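Side-chain contact in endoglucanase (Humicola insolens, PDB 1DYS), which cleaves internal beta-1,4-glucosidic linkages of cellulose and probably of related beta-glucans, as a family 6 glycoside hydrolase that helps recycle plant biomass: residues Ser19-Asp22 with Gln23-Gln26. Numbering follows the deposited sequence.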
loop_
_atom_site.group_PDB
_atom_site.type_symbol
_atom_site.label_atom_id
_atom_site.label_comp_id
_atom_site.label_asym_id
_atom_site.label_seq_id
_atom_site.Cartn_x
_atom_site.Cartn_y
_atom_site.Cartn_z
ATOM N N SER A 19 -16.156 12.235 4.205
ATOM C CA SER A 19 -16.685 11.175 5.061
ATOM C C SER A 19 -15.733 10.819 6.197
ATOM O O SER A 19 -16.129 10.672 7.361
ATOM C CB SER A 19 -17.028 9.934 4.215
ATOM O OG SER A 19 -18.069 10.238 3.318
ATOM N N LYS A 20 -14.441 10.725 5.856
ATOM C CA LYS A 20 -13.437 10.385 6.851
ATOM C C LYS A 20 -13.323 11.451 7.937
ATOM O O LYS A 20 -13.141 11.142 9.117
ATOM C CB LYS A 20 -12.078 10.192 6.172
ATOM C CG LYS A 20 -12.118 9.043 5.150
ATOM C CD LYS A 20 -10.700 8.885 4.643
ATOM C CE LYS A 20 -10.561 8.244 3.304
ATOM N NZ LYS A 20 -9.129 7.992 2.979
ATOM N N LEU A 21 -13.508 12.706 7.586
ATOM C CA LEU A 21 -13.474 13.821 8.517
ATOM C C LEU A 21 -14.609 13.783 9.535
ATOM O O LEU A 21 -14.496 14.459 10.558
ATOM C CB LEU A 21 -13.563 15.162 7.767
ATOM C CG LEU A 21 -12.208 15.545 7.188
ATOM C CD1 LEU A 21 -12.338 16.688 6.169
ATOM C CD2 LEU A 21 -11.192 15.941 8.259
ATOM N N ASP A 22 -15.676 13.062 9.198
ATOM C CA ASP A 22 -16.743 12.934 10.211
ATOM C C ASP A 22 -16.187 12.396 11.518
ATOM O O ASP A 22 -16.567 12.847 12.610
ATOM C CB ASP A 22 -17.904 12.075 9.718
ATOM C CG ASP A 22 -19.223 12.677 10.165
ATOM O OD1 ASP A 22 -19.443 13.849 9.797
ATOM O OD2 ASP A 22 -19.998 11.983 10.874
ATOM N N GLN A 23 -15.216 11.466 11.464
ATOM C CA GLN A 23 -14.596 10.971 12.688
ATOM C C GLN A 23 -13.990 12.123 13.471
ATOM O O GLN A 23 -14.107 12.198 14.702
ATOM C CB GLN A 23 -13.491 9.954 12.356
ATOM C CG GLN A 23 -12.786 9.436 13.603
ATOM C CD GLN A 23 -11.885 8.250 13.324
ATOM O OE1 GLN A 23 -11.278 7.712 14.260
ATOM N NE2 GLN A 23 -11.768 7.814 12.082
ATOM N N THR A 24 -13.350 13.070 12.752
ATOM C CA THR A 24 -12.713 14.200 13.425
ATOM C C THR A 24 -13.744 15.098 14.076
ATOM O O THR A 24 -13.582 15.569 15.196
ATOM C CB THR A 24 -11.834 15.020 12.436
ATOM O OG1 THR A 24 -11.116 14.076 11.614
ATOM C CG2 THR A 24 -10.825 15.881 13.158
ATOM N N ARG A 25 -14.788 15.413 13.332
ATOM C CA ARG A 25 -15.896 16.204 13.831
ATOM C C ARG A 25 -16.510 15.499 15.035
ATOM O O ARG A 25 -16.658 16.218 16.021
ATOM C CB ARG A 25 -16.999 16.356 12.782
ATOM C CG ARG A 25 -17.798 17.643 13.010
ATOM C CD ARG A 25 -18.956 17.609 11.959
ATOM N NE ARG A 25 -19.775 16.498 12.462
ATOM C CZ ARG A 25 -20.622 16.757 13.471
ATOM N NH1 ARG A 25 -20.837 17.955 13.998
ATOM N NH2 ARG A 25 -21.239 15.694 13.924
ATOM N N GLN A 26 -16.760 14.192 14.954
ATOM C CA GLN A 26 -17.235 13.502 16.166
ATOM C C GLN A 26 -16.273 13.607 17.339
ATOM O O GLN A 26 -16.702 13.812 18.492
ATOM C CB GLN A 26 -17.429 12.009 15.823
ATOM C CG GLN A 26 -18.607 11.795 14.861
ATOM C CD GLN A 26 -18.599 10.412 14.250
ATOM O OE1 GLN A 26 -19.237 10.102 13.243
ATOM N NE2 GLN A 26 -17.847 9.474 14.816
HETATM O O HOH W 1 -12.543 8.400 9.591
#
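Leu21 and Thr24 lie side by side on the buried face of helix 15-29, an amphipathic helix of this family 6 catalytic domain; Asp22 and Arg25 also run side by side, on a partly exposed flank. The buried pair is the tight part. CD2 of Leu21 runs beside OG1 of Thr24 at 3.8 Å, both residues against Trp330, while helix 34-46 packs on Leu21 and helix 332-340 on Thr24. With chi1 at -42°, Thr24 sets OG1 anti to its own carbonyl carbon, where it hydrogen-bonds Asp332. Leu21 O takes the Arg25 N-H almost straight at 2.9 Å, a regular helical bond, with a weak second one from Thr24 N.

The Asp22-Arg25 side is looser. Arg25 bends at chi3 (68°), bringing NE to 3.8 Å from Asp22 OD1, a long salt bridge met at the guanidinium edge, near its plane. The same OD1 accepts a hydrogen bond from Gln44, so the carboxylate ties helix 15-29 to helix 34-46. Replacing Asp22 with an alanine removes the carboxylate, which would probably leave Arg25 without this negative charge and Gln44 NE2 without this acceptor.

Lys20 points its amine to a salt bridge with Glu314, a probable substrate-binding residue. The helix tightens locally here: Lys20 O takes the N-H of Gln23, three residues on, at 3.1 Å from above the carbonyl plane, a 3-10-type bond, while Thr24 N stays 4.1 Å from Lys20 O. On the exposed flank a water bridges the two residues, donating to Lys20 O and accepting from Gln23 NE2 at 2.7 Å.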